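Local atomic coordinates of pectate lyase (PDB entry 5AMV), a protein that cleaves alpha-1,4-linked polygalacturonate by calcium-dependent elimination, releasing oligosaccharides that carry an unsaturated galacturonosyl group at the non-reducing end. Residues G4-L8 with T21-S25; I56-G60 with I131-G135; D77-P81 with R112-Q117; S249-D255 with R279-F285; I312-I318 with G342-Y346. One frame throughout, in Å; residues are numbered along the deposited sequence.

Interaction 1 (G4-L8 with T21-S25); sequences GHQTL and TTGGS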
# COMPACT_ATOMS: atom_id res chain seq x y z
N GLY A 4 21.66 0.79 -6.03
CA GLY A 4 21.33 2.19 -5.88
C GLY A 4 21.24 2.93 -7.20
O GLY A 4 20.57 3.95 -7.27
N HIS A 5 21.94 2.43 -8.23
CA HIS A 5 22.01 3.10 -9.55
C HIS A 5 21.12 2.44 -10.62
O HIS A 5 21.01 2.96 -11.73
CB HIS A 5 23.46 3.23 -10.06
CG HIS A 5 24.29 4.20 -9.26
ND1 HIS A 5 24.97 3.83 -8.12
CD2 HIS A 5 24.54 5.51 -9.44
CE1 HIS A 5 25.59 4.88 -7.62
NE2 HIS A 5 25.36 5.92 -8.41
N GLN A 6 20.48 1.34 -10.28
CA GLN A 6 19.59 0.62 -11.18
C GLN A 6 18.29 1.38 -11.44
O GLN A 6 17.82 2.16 -10.60
CB GLN A 6 19.31 -0.78 -10.65
CG GLN A 6 20.46 -1.74 -10.93
CD GLN A 6 20.33 -3.02 -10.17
OE1 GLN A 6 19.23 -3.42 -9.79
NE2 GLN A 6 21.45 -3.68 -9.93
N THR A 7 17.74 1.19 -12.63
CA THR A 7 16.54 1.91 -13.04
C THR A 7 15.52 0.92 -13.56
O THR A 7 15.85 -0.24 -13.83
CB THR A 7 16.83 2.94 -14.13
OG1 THR A 7 17.39 2.28 -15.27
CG2 THR A 7 17.82 4.06 -13.64
N LEU A 8 14.28 1.39 -13.70
CA LEU A 8 13.19 0.53 -14.19
C LEU A 8 13.41 0.25 -15.67
O LEU A 8 13.64 1.17 -16.46
CB LEU A 8 11.85 1.25 -13.98
CG LEU A 8 10.58 0.54 -14.44
CD1 LEU A 8 10.41 -0.78 -13.62
CD2 LEU A 8 9.40 1.44 -14.26
N THR A 21 11.15 5.56 -15.30
CA THR A 21 11.51 5.69 -13.88
C THR A 21 12.99 5.42 -13.64
O THR A 21 13.45 4.28 -13.66
CB THR A 21 10.60 4.81 -13.00
OG1 THR A 21 9.24 5.21 -13.24
CG2 THR A 21 10.94 5.03 -11.55
N THR A 22 13.74 6.51 -13.44
CA THR A 22 15.17 6.39 -13.24
C THR A 22 15.57 6.82 -11.82
O THR A 22 16.77 6.70 -11.46
CB THR A 22 15.92 7.29 -14.28
OG1 THR A 22 15.41 8.63 -14.19
CG2 THR A 22 15.74 6.73 -15.76
N GLY A 23 14.61 7.35 -11.04
CA GLY A 23 14.86 7.76 -9.65
C GLY A 23 16.09 8.65 -9.55
O GLY A 23 16.25 9.59 -10.36
N GLY A 24 16.98 8.34 -8.60
CA GLY A 24 18.20 9.13 -8.37
C GLY A 24 19.46 8.58 -9.00
O GLY A 24 20.58 8.91 -8.57
N SER A 25 19.31 7.76 -10.05
CA SER A 25 20.44 7.07 -10.66
C SER A 25 21.54 8.01 -11.18
O SER A 25 22.69 7.62 -11.23
CB SER A 25 19.98 6.13 -11.78
OG SER A 25 19.25 6.85 -12.76
O HOH W 1 11.66 3.34 -17.06
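T21 is tied to L8 by backbone and side chain together. L8 N donates to T21 O over 3.0 Å, and a water closes the other side by accepting from T21 N and donating to L8 O. The side chains touch where L8 CD2 lies 3.8 Å from T21 CB; T21 OG1 turns instead to the carbonyl of G15. T22 offers its side chain to T7, whose CG2 comes within 3.8 Å of T22 CB. That methyl stands beside the backbone N of T7 because OG1 takes the place between N and the carbonyl carbon (chi1 59°), and from there CG2 reaches T22 and S25 alike. T22 opens a type II' turn whose corners are G23, with its positive phi, and G24. S25 closes it: both S25 N and S25 OG donate to T22 O, the hydroxyl at 2.8 Å, so one carbonyl is gripped twice. S25 CB packs 3.3 Å from H5 O, and S25 OG lies 3.3 Å from T7 CG2. S25 O meets the edge of the H5 imidazole, 3.3 Å from CD2, while H5 ND1 is bonded to D2. With an alanine at S25, T22 O would probably lose one of its two donors and the T7 methyl part of its packing surface. The pair lies over the beginnings of strands of successive coils: N151 OD1, just before strand 152-155, takes T22 N and G23 N, T130 of strand 129-133 takes G24 N, and W195 of strand 194-197 packs against L8 and T21.

Interaction 2 (I56-G60 with I131-G135); sequences IYIKG and IVGSG
Y57 and V132 sit side by side on adjacent parallel strands, their side chains pointing the same way. From Y57 CB outward, the first neighbour is S134 OG at 3.4 Å, a position that holds for one of the two conformers of that serine. CG and CD1 of the ring still have this hydroxyl near them, and CD1 and CE1 both meet the V132 CG2 methyl, CD1 at 3.5 Å; the methyl approaches the ring at a slant. At the tip, Y57 OH lies 3.5 Å from G4 CA in the amino-terminal region. Y57 CG stands beside its own backbone N (chi1 -72°), which lays the ring along V132. The two strands belong to the right-handed parallel beta-helix of the polysaccharide lyase 1 family, I56-I58 on one coil and I131-G133 on the next, stacked in register. Their backbones are joined by V132 N to I56 O, I58 N to V132 O and S134 N to I58 O, the last at 2.8 Å, and the axes of 56-58 and 131-133 come within 4.7 Å at their closest, crossing at -29°. On the face away from Y57, I131 CG2 wedges against I58 at 3.8 Å from CG1, with CD1 at the same distance, while I56 and I131 also touch L45 of helix 38-45. Past the strands a water takes over, accepting from G60 N and donating to S134 O.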
# COMPACT_ATOMS: atom_id res chain seq x y z
N ILE A 56 19.68 7.04 -1.64
CA ILE A 56 19.65 6.90 -0.18
C ILE A 56 19.63 5.44 0.15
O ILE A 56 18.66 4.76 -0.19
CB ILE A 56 18.40 7.57 0.42
CG1 ILE A 56 18.41 9.07 0.14
CG2 ILE A 56 18.28 7.28 1.95
CD1 ILE A 56 17.09 9.78 0.48
N TYR A 57 20.70 4.96 0.81
CA TYR A 57 20.79 3.59 1.31
C TYR A 57 20.25 3.54 2.73
O TYR A 57 20.70 4.30 3.57
CB TYR A 57 22.26 3.10 1.36
CG TYR A 57 22.79 2.85 -0.03
CD1 TYR A 57 22.42 1.70 -0.72
CD2 TYR A 57 23.60 3.80 -0.67
CE1 TYR A 57 22.89 1.46 -2.05
CE2 TYR A 57 24.07 3.56 -1.95
CZ TYR A 57 23.71 2.41 -2.63
OH TYR A 57 24.19 2.25 -3.92
N ILE A 58 19.32 2.62 3.00
CA ILE A 58 18.84 2.41 4.37
C ILE A 58 19.69 1.32 5.01
O ILE A 58 19.73 0.16 4.53
CB ILE A 58 17.32 2.07 4.42
CG1 ILE A 58 16.59 3.29 3.80
CG2 ILE A 58 16.88 1.69 5.89
CD1 ILE A 58 15.23 3.64 4.32
N LYS A 59 20.36 1.70 6.10
CA LYS A 59 21.19 0.78 6.84
C LYS A 59 20.53 0.36 8.16
O LYS A 59 20.37 1.20 9.08
CB LYS A 59 22.56 1.46 7.07
CG LYS A 59 23.50 0.66 7.90
CD LYS A 59 24.84 1.38 8.05
CE LYS A 59 25.82 0.43 8.73
NZ LYS A 59 27.09 1.19 9.06
N GLY A 60 20.12 -0.92 8.23
CA GLY A 60 19.54 -1.48 9.45
C GLY A 60 18.10 -1.04 9.59
O GLY A 60 17.42 -0.77 8.60
N ILE A 131 15.62 5.08 -3.13
CA ILE A 131 15.83 4.66 -1.74
C ILE A 131 15.86 3.14 -1.74
O ILE A 131 14.89 2.50 -2.13
CB ILE A 131 14.70 5.17 -0.78
CG1 ILE A 131 14.43 6.67 -0.98
CG2 ILE A 131 14.96 4.72 0.72
CD1 ILE A 131 13.33 7.26 -0.05
N VAL A 132 16.98 2.56 -1.30
CA VAL A 132 17.16 1.12 -1.38
C VAL A 132 17.73 0.59 -0.06
O VAL A 132 18.53 1.26 0.59
CB VAL A 132 18.05 0.64 -2.57
CG1 VAL A 132 17.43 1.07 -3.94
CG2 VAL A 132 19.44 1.21 -2.46
N GLY A 133 17.28 -0.59 0.33
CA GLY A 133 17.84 -1.19 1.54
C GLY A 133 19.23 -1.73 1.32
O GLY A 133 19.54 -2.33 0.27
N SER A 134 20.09 -1.55 2.32
CA SER A 134 21.42 -2.17 2.29
C SER A 134 21.33 -3.59 2.85
O SER A 134 20.79 -3.82 3.94
CB SER A 134 22.40 -1.32 3.12
OG SER A 134 22.71 -0.11 2.47
N GLY A 135 21.84 -4.56 2.11
CA GLY A 135 21.84 -5.93 2.59
C GLY A 135 20.42 -6.47 2.68
O GLY A 135 19.54 -6.07 1.93
O HOH W 2 20.40 -3.00 6.47

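Interaction 3 (D77-P81 with R112-Q117); sequences DYKDP and RSQKNQ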
# COMPACT_ATOMS: atom_id res chain seq x y z
N ASP A 77 3.33 10.31 24.43
CA ASP A 77 4.22 11.37 23.94
C ASP A 77 3.49 12.23 22.90
O ASP A 77 3.73 13.43 22.81
CB ASP A 77 5.54 10.83 23.36
CG ASP A 77 6.33 10.09 24.43
OD1 ASP A 77 6.84 10.81 25.33
OD2 ASP A 77 6.41 8.85 24.38
N TYR A 78 2.59 11.63 22.16
CA TYR A 78 1.83 12.31 21.13
C TYR A 78 0.48 12.81 21.61
O TYR A 78 -0.08 13.71 20.97
CB TYR A 78 1.53 11.30 20.01
CG TYR A 78 2.71 10.75 19.31
CD1 TYR A 78 3.65 11.58 18.71
CD2 TYR A 78 2.86 9.38 19.15
CE1 TYR A 78 4.75 11.06 18.00
CE2 TYR A 78 3.95 8.84 18.42
CZ TYR A 78 4.87 9.68 17.85
OH TYR A 78 5.92 9.22 17.11
N LYS A 79 -0.04 12.23 22.69
CA LYS A 79 -1.44 12.49 23.09
C LYS A 79 -1.64 13.94 23.46
O LYS A 79 -0.86 14.53 24.23
CB LYS A 79 -1.88 11.60 24.26
CG LYS A 79 -3.40 11.65 24.44
CD LYS A 79 -3.86 10.92 25.70
CE LYS A 79 -3.51 11.66 27.03
NZ LYS A 79 -4.26 12.97 27.33
N ASP A 80 -2.68 14.55 22.89
CA ASP A 80 -3.00 15.94 23.29
C ASP A 80 -3.41 15.89 24.75
O ASP A 80 -4.14 15.02 25.16
CB ASP A 80 -4.17 16.46 22.43
CG ASP A 80 -4.48 17.92 22.72
OD1 ASP A 80 -3.79 18.77 22.11
OD2 ASP A 80 -5.40 18.17 23.52
N PRO A 81 -3.04 16.94 25.52
CA PRO A 81 -3.45 16.94 26.94
C PRO A 81 -4.95 16.76 27.20
O PRO A 81 -5.35 16.26 28.28
CB PRO A 81 -3.01 18.34 27.43
CG PRO A 81 -1.82 18.62 26.58
CD PRO A 81 -2.09 18.02 25.21
N ARG A 112 -5.49 16.78 16.95
CA ARG A 112 -4.18 17.32 17.36
C ARG A 112 -3.20 16.20 17.70
O ARG A 112 -2.00 16.26 17.32
CB ARG A 112 -4.32 18.32 18.53
CG ARG A 112 -5.00 19.62 18.07
CD ARG A 112 -4.97 20.71 19.19
NE ARG A 112 -5.54 20.30 20.47
CZ ARG A 112 -6.80 20.50 20.86
NH1 ARG A 112 -7.67 21.10 20.04
NH2 ARG A 112 -7.19 20.05 22.06
N SER A 113 -3.71 15.19 18.42
CA SER A 113 -2.89 14.04 18.77
C SER A 113 -2.34 13.35 17.51
O SER A 113 -1.14 13.05 17.41
CB SER A 113 -3.73 13.04 19.57
OG SER A 113 -4.27 13.72 20.72
N GLN A 114 -3.25 13.09 16.57
CA GLN A 114 -2.89 12.48 15.30
C GLN A 114 -1.84 13.31 14.55
O GLN A 114 -0.88 12.77 13.99
CB GLN A 114 -4.17 12.31 14.47
CG GLN A 114 -3.97 11.37 13.33
CD GLN A 114 -5.24 11.08 12.61
OE1 GLN A 114 -6.04 12.00 12.32
NE2 GLN A 114 -5.46 9.79 12.33
N LYS A 115 -2.01 14.64 14.57
CA LYS A 115 -1.06 15.47 13.85
C LYS A 115 0.33 15.44 14.51
O LYS A 115 1.34 15.47 13.83
CB LYS A 115 -1.61 16.88 13.68
CG LYS A 115 -2.75 16.94 12.63
CD LYS A 115 -3.51 18.25 12.72
CE LYS A 115 -4.57 18.39 11.62
NZ LYS A 115 -5.96 18.13 12.10
N ASN A 116 0.38 15.29 15.82
CA ASN A 116 1.68 15.16 16.50
C ASN A 116 2.43 13.90 16.01
O ASN A 116 3.62 13.92 15.76
CB ASN A 116 1.42 15.05 18.00
CG ASN A 116 0.90 16.34 18.61
OD1 ASN A 116 1.09 17.43 18.06
ND2 ASN A 116 0.29 16.24 19.78
N GLN A 117 1.69 12.79 15.90
CA GLN A 117 2.33 11.57 15.40
C GLN A 117 2.70 11.66 13.93
O GLN A 117 3.79 11.22 13.53
CB GLN A 117 1.48 10.33 15.66
CG GLN A 117 2.17 9.04 15.13
CD GLN A 117 1.46 7.75 15.54
OE1 GLN A 117 0.24 7.72 15.76
NE2 GLN A 117 2.24 6.68 15.67
O HOH W 3 -1.23 18.48 21.21
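Y78 and K79 mark the end of helix 75-78 where it runs up against helix 105-121, with K79 CA 4.8 Å from S113 CA. K79 leaves helical geometry, so the chain turns along the second helix and presents Y78 O and then D80 N to it. N116 ND2 donates to Y78 O over 2.8 Å at 179°, the oxygen lying in the plane of the amide. Two residues on, D80 N donates to S113 OG, also at 2.8 Å, while that hydroxyl is bonded in turn to A109 O. Q117 CB stands over the centre of one face of the Y78 ring, 3.7 Å from its centroid, a CH-pi contact; Y78 OH and Q117 NE2 both bond N65. Farther along, R112 grips D80 side-on: NE meets OD1 at 2.8 Å and NH2 meets OD2 at 3.0 Å. Both oxygens lie near the guanidinium plane but are approached from above the carboxylate, the two planes being 63° apart. A water links D80 OD1 to N116 ND2, and D80 OD2 also receives E82 N. With both carboxylate oxygens so engaged, D80 is likely to stay ionised and to anchor the chain leaving the short helix.

Interaction 4 (S249-D255 with R279-F285); sequences SIFGSSD and RAPRVRF. With ADA (alpha-D-galactopyranuronic acid), chain B.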
# COMPACT_ATOMS: atom_id res chain seq x y z
N SER A 249 -3.83 -2.62 -0.79
CA SER A 249 -3.52 -1.72 -1.88
C SER A 249 -4.81 -1.14 -2.43
O SER A 249 -5.55 -1.85 -3.11
CB SER A 249 -2.77 -2.48 -3.00
OG SER A 249 -1.53 -3.00 -2.52
N ILE A 250 -5.06 0.14 -2.15
CA ILE A 250 -6.25 0.80 -2.72
C ILE A 250 -5.77 1.82 -3.75
O ILE A 250 -4.98 2.75 -3.42
CB ILE A 250 -7.23 1.42 -1.62
CG1 ILE A 250 -8.43 2.11 -2.32
CG2 ILE A 250 -6.56 2.42 -0.79
CD1 ILE A 250 -9.72 2.21 -1.43
N PHE A 251 -6.30 1.70 -4.96
CA PHE A 251 -5.90 2.60 -6.07
C PHE A 251 -7.15 3.36 -6.48
O PHE A 251 -8.07 2.76 -7.04
CB PHE A 251 -5.34 1.84 -7.29
CG PHE A 251 -4.18 0.91 -6.99
CD1 PHE A 251 -3.34 1.13 -5.92
CD2 PHE A 251 -3.92 -0.18 -7.85
CE1 PHE A 251 -2.26 0.29 -5.68
CE2 PHE A 251 -2.80 -1.02 -7.63
CZ PHE A 251 -1.99 -0.80 -6.53
N GLY A 252 -7.20 4.66 -6.14
CA GLY A 252 -8.39 5.48 -6.38
C GLY A 252 -9.20 5.50 -5.11
O GLY A 252 -9.85 4.50 -4.76
N SER A 253 -9.18 6.64 -4.43
CA SER A 253 -9.71 6.75 -3.06
C SER A 253 -11.21 7.07 -3.01
O SER A 253 -11.83 6.97 -1.93
CB SER A 253 -8.97 7.89 -2.35
OG SER A 253 -9.24 9.10 -3.07
N SER A 254 -11.82 7.44 -4.13
CA SER A 254 -13.23 7.87 -4.09
C SER A 254 -13.99 7.76 -5.41
O SER A 254 -13.44 8.07 -6.47
CB SER A 254 -13.27 9.34 -3.61
OG SER A 254 -14.61 9.80 -3.59
N ASP A 255 -15.24 7.32 -5.34
CA ASP A 255 -16.12 7.29 -6.51
C ASP A 255 -16.31 8.71 -7.10
O ASP A 255 -16.50 8.86 -8.30
CB ASP A 255 -17.48 6.71 -6.11
CG ASP A 255 -17.45 5.19 -5.93
OD1 ASP A 255 -16.36 4.57 -6.02
OD2 ASP A 255 -18.54 4.60 -5.76
N ARG A 279 -8.42 -6.02 -0.71
CA ARG A 279 -7.82 -4.92 -1.50
C ARG A 279 -6.44 -5.27 -2.04
O ARG A 279 -5.44 -4.69 -1.63
CB ARG A 279 -7.78 -3.58 -0.73
CG ARG A 279 -9.15 -3.24 -0.14
CD ARG A 279 -9.13 -1.91 0.59
NE ARG A 279 -10.46 -1.53 1.03
CZ ARG A 279 -10.77 -0.37 1.62
NH1 ARG A 279 -9.82 0.54 1.86
NH2 ARG A 279 -12.02 -0.11 1.95
N ALA A 280 -6.40 -6.24 -2.94
CA ALA A 280 -5.12 -6.65 -3.46
C ALA A 280 -5.00 -6.73 -4.98
O ALA A 280 -4.62 -7.77 -5.51
CB ALA A 280 -4.68 -7.98 -2.82
N PRO A 281 -5.35 -5.63 -5.70
CA PRO A 281 -5.73 -4.31 -5.21
C PRO A 281 -7.26 -4.09 -5.28
O PRO A 281 -7.95 -4.83 -6.00
CB PRO A 281 -5.07 -3.37 -6.24
CG PRO A 281 -5.24 -4.11 -7.52
CD PRO A 281 -5.15 -5.62 -7.17
N ARG A 282 -7.73 -3.04 -4.62
CA ARG A 282 -9.08 -2.51 -4.89
C ARG A 282 -8.92 -1.30 -5.79
O ARG A 282 -8.16 -0.39 -5.44
CB ARG A 282 -9.75 -2.05 -3.60
CG ARG A 282 -11.23 -1.70 -3.75
CD ARG A 282 -11.61 -0.59 -2.80
NE ARG A 282 -13.05 -0.44 -2.66
CZ ARG A 282 -13.83 0.23 -3.53
NH1 ARG A 282 -13.33 0.79 -4.62
NH2 ARG A 282 -15.15 0.35 -3.30
N VAL A 283 -9.60 -1.26 -6.94
CA VAL A 283 -9.34 -0.23 -7.94
C VAL A 283 -10.60 0.56 -8.25
O VAL A 283 -11.66 -0.02 -8.38
CB VAL A 283 -8.83 -0.89 -9.26
CG1 VAL A 283 -8.59 0.15 -10.39
CG2 VAL A 283 -7.51 -1.70 -9.01
N ARG A 284 -10.45 1.87 -8.34
CA ARG A 284 -11.43 2.70 -9.04
C ARG A 284 -10.72 3.30 -10.25
O ARG A 284 -9.56 3.66 -10.16
CB ARG A 284 -11.96 3.82 -8.14
CG ARG A 284 -12.75 3.38 -6.93
CD ARG A 284 -12.95 4.61 -6.04
NE ARG A 284 -13.86 4.33 -4.92
CZ ARG A 284 -13.47 3.94 -3.71
NH1 ARG A 284 -12.18 3.80 -3.41
NH2 ARG A 284 -14.38 3.73 -2.77
N PHE A 285 -11.43 3.36 -11.39
CA PHE A 285 -10.98 4.13 -12.58
C PHE A 285 -9.81 3.62 -13.38
O PHE A 285 -9.82 3.67 -14.61
CB PHE A 285 -10.75 5.62 -12.25
CG PHE A 285 -12.01 6.32 -11.77
CD1 PHE A 285 -13.05 6.60 -12.67
CD2 PHE A 285 -12.17 6.64 -10.42
CE1 PHE A 285 -14.24 7.22 -12.21
CE2 PHE A 285 -13.37 7.26 -9.94
CZ PHE A 285 -14.41 7.55 -10.88
C1 ADA B . -14.54 -1.99 3.69
C2 ADA B . -14.95 -0.66 4.34
C3 ADA B . -16.21 -0.11 3.68
C4 ADA B . -16.01 0.07 2.18
C5 ADA B . -15.62 -1.27 1.57
C6 ADA B . -15.18 -1.01 0.15
O2 ADA B . -15.27 -0.94 5.71
O3 ADA B . -16.53 1.18 4.23
O4 ADA B . -14.93 1.00 1.98
O5 ADA B . -14.47 -1.84 2.27
O6B ADA B . -14.01 -1.36 -0.16
O6A ADA B . -15.97 -0.44 -0.67
O HOH W 4 -10.27 1.61 -5.06
O HOH W 5 -16.04 1.89 -6.04
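The parallel bridges of I250 with R282 and of F251 with V283 join neighbouring coils of the beta-helix, on the side where the substrate cleft carries R279, the residue inferred to be catalytic, and R282. The backbones pair through S249 N to R279 O, R282 N to S249 O, F251 N to R282 O and R284 N to F251 O. P281, which follows a cis peptide, lays CB over one face of the F251 ring, 4.0 Å from its centroid. On the other side of the strands, I250 CD1 packs 3.6 Å from R282 CD and lies over a face of the R279 guanidinium; I250 N donates to the calcium ligand D227. R279, extended from CG to NE, brings NH2 to O5 of the galacturonate at 3.0 Å, with a weak bond to O6B. R282 takes the carboxylate of the same sugar side-on, NE to O6B at 2.8 Å and NH2 to O6A at 2.9 Å, and F339 adds a cation-pi contact. Behind it, R282 NH1 sits 3.3 Å above the centre of the R284 guanidinium. At its edge R284 forms a salt bridge from NE to D255 OD1 (2.7 Å), the two group planes 68° apart, and a hydrogen bond from NH1 to G252 O (2.8 Å). At G252 a side chain would clash with R284 O. A water joins D255 OD1 to R282 NH1. D255 thus supplies a negative charge beside the stacked guanidinium groups of R282 and R284, consistent with R284 and D255 acting as a second shell that positions R282 for the sugar carboxylate.

Interaction 5 (I312-I318 with G342-Y346); sequences IGKSSKI and GTALY
I312 lies across L345 at about a right angle, its CD1 4.1 Å from L345 CD1, while its other branch, CG2, rests 3.5 Å from A344 O. With CG1 beside the backbone N (chi1 -46°), the two branches divide between these neighbours. I312 O receives a CA-H...O contact from G342 CA at 3.5 Å, and a side chain at G342 would collide with that oxygen. An alanine at I312 would lack both CG2 and CD1, which would probably open a gap beside the L345 methyls. G313 O meets the same G342 CA and begins a type II turn to S316, accepting from both S316 N and S316 OG, the hydroxyl at 2.8 Å. K314 sends NZ to D255 O; S315, with positive phi, completes the corner. S316 then faces the second segment through two waters. One donates to S316 OG and A344 O and accepts from I318 N; the other donates to S316 O and accepts from T343 N. At I318 the segments meet directly again: Y346 N donates to I318 O over 3.1 Å, and I318 CG2 packs 3.6 Å from L345 CD1. Here strand 317-326 pairs with strand 346-348, in the last coils of the parallel beta-helix, where I336 covers I312 and L345. The segments are joined at their ends by apolar contacts, with a backbone hydrogen bond at the I318 end, while in the middle, where the two segments part, bridging waters supply polar partners to A344 O, T343 N and S316 O.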
# COMPACT_ATOMS: atom_id res chain seq x y z
N ILE A 312 -13.31 -4.87 -7.58
CA ILE A 312 -13.77 -4.25 -8.82
C ILE A 312 -14.60 -3.02 -8.47
O ILE A 312 -15.82 -3.13 -8.24
CB ILE A 312 -14.61 -5.26 -9.67
CG1 ILE A 312 -13.92 -6.64 -9.74
CG2 ILE A 312 -14.87 -4.70 -11.07
CD1 ILE A 312 -12.43 -6.63 -10.14
N GLY A 313 -13.93 -1.87 -8.37
CA GLY A 313 -14.55 -0.60 -7.95
C GLY A 313 -15.11 0.15 -9.15
O GLY A 313 -14.91 -0.27 -10.29
N LYS A 314 -15.73 1.32 -8.87
CA LYS A 314 -16.31 2.16 -9.94
C LYS A 314 -15.37 2.41 -11.12
O LYS A 314 -14.24 2.91 -10.94
CB LYS A 314 -16.74 3.48 -9.37
CG LYS A 314 -17.28 4.45 -10.45
CD LYS A 314 -17.75 5.69 -9.73
CE LYS A 314 -18.39 6.66 -10.73
NZ LYS A 314 -18.71 7.91 -10.00
N SER A 315 -15.83 2.03 -12.32
CA SER A 315 -15.13 2.28 -13.58
C SER A 315 -13.71 1.66 -13.60
O SER A 315 -12.84 2.06 -14.39
CB SER A 315 -15.09 3.79 -13.84
OG SER A 315 -14.62 4.08 -15.15
N SER A 316 -13.44 0.68 -12.73
CA SER A 316 -12.14 0.03 -12.75
C SER A 316 -11.88 -0.71 -14.04
O SER A 316 -12.82 -1.20 -14.71
CB SER A 316 -11.94 -0.93 -11.56
OG SER A 316 -12.95 -1.91 -11.51
N LYS A 317 -10.61 -0.78 -14.42
CA LYS A 317 -10.25 -1.46 -15.63
C LYS A 317 -9.08 -2.42 -15.39
O LYS A 317 -8.02 -2.28 -15.98
CB LYS A 317 -9.95 -0.44 -16.74
CG LYS A 317 -11.21 0.33 -17.16
CD LYS A 317 -10.88 1.47 -18.11
CE LYS A 317 -12.23 2.08 -18.68
NZ LYS A 317 -13.19 2.50 -17.65
N ILE A 318 -9.29 -3.37 -14.50
CA ILE A 318 -8.23 -4.35 -14.21
C ILE A 318 -8.11 -5.34 -15.37
O ILE A 318 -9.13 -5.92 -15.83
CB ILE A 318 -8.51 -5.12 -12.89
CG1 ILE A 318 -8.53 -4.14 -11.70
CG2 ILE A 318 -7.51 -6.27 -12.73
CD1 ILE A 318 -9.06 -4.75 -10.41
N GLY A 342 -18.65 -0.98 -10.48
CA GLY A 342 -17.74 -2.02 -11.00
C GLY A 342 -18.45 -2.96 -11.96
O GLY A 342 -19.35 -3.72 -11.56
N THR A 343 -18.10 -2.89 -13.22
CA THR A 343 -18.84 -3.66 -14.23
C THR A 343 -18.00 -4.60 -15.11
O THR A 343 -18.55 -5.39 -15.87
CB THR A 343 -19.62 -2.70 -15.15
OG1 THR A 343 -18.70 -1.97 -15.99
CG2 THR A 343 -20.45 -1.73 -14.34
N ALA A 344 -16.67 -4.51 -15.04
CA ALA A 344 -15.83 -5.16 -16.02
C ALA A 344 -14.53 -5.65 -15.38
O ALA A 344 -13.99 -4.99 -14.49
CB ALA A 344 -15.50 -4.20 -17.15
N LEU A 345 -14.06 -6.79 -15.86
CA LEU A 345 -12.78 -7.37 -15.44
C LEU A 345 -12.31 -8.26 -16.57
O LEU A 345 -13.05 -9.18 -17.00
CB LEU A 345 -12.91 -8.15 -14.13
CG LEU A 345 -11.74 -9.08 -13.73
CD1 LEU A 345 -10.47 -8.23 -13.36
CD2 LEU A 345 -12.17 -9.96 -12.58
N TYR A 346 -11.12 -8.00 -17.08
CA TYR A 346 -10.48 -8.97 -17.94
C TYR A 346 -9.63 -9.87 -17.06
O TYR A 346 -8.77 -9.38 -16.36
CB TYR A 346 -9.56 -8.30 -18.98
CG TYR A 346 -8.87 -9.26 -19.92
CD1 TYR A 346 -7.74 -9.99 -19.54
CD2 TYR A 346 -9.38 -9.48 -21.20
CE1 TYR A 346 -7.15 -10.90 -20.40
CE2 TYR A 346 -8.79 -10.37 -22.07
CZ TYR A 346 -7.68 -11.08 -21.67
OH TYR A 346 -7.11 -11.99 -22.53
O HOH W 6 -11.76 -4.00 -13.09
O HOH W 7 -15.61 -1.79 -13.77

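Interactions 2, 4 and 5 belong to coils of one parallel beta-helix, interaction 1 packs on it and interaction 3 lies on an excursion. Interaction 1 closes before interaction 2 opens, interaction 3 falls between the segments of interaction 2, and 4 then 5 follow. Interactions 1 and 2, centres 14 Å apart, touch through G4 and V132. Opposite interaction 2 across the chain's centre, interactions 4 and 5 lie 10 Å apart between centres, joined by a probable F285 N to K314 O hydrogen bond. Interaction 3, a helix end and following turn against another helix, is 29 Å from interaction 4 between centres. One row of parallel pairing links strands 54-58 and 129-133 to 317-326 and 346-348.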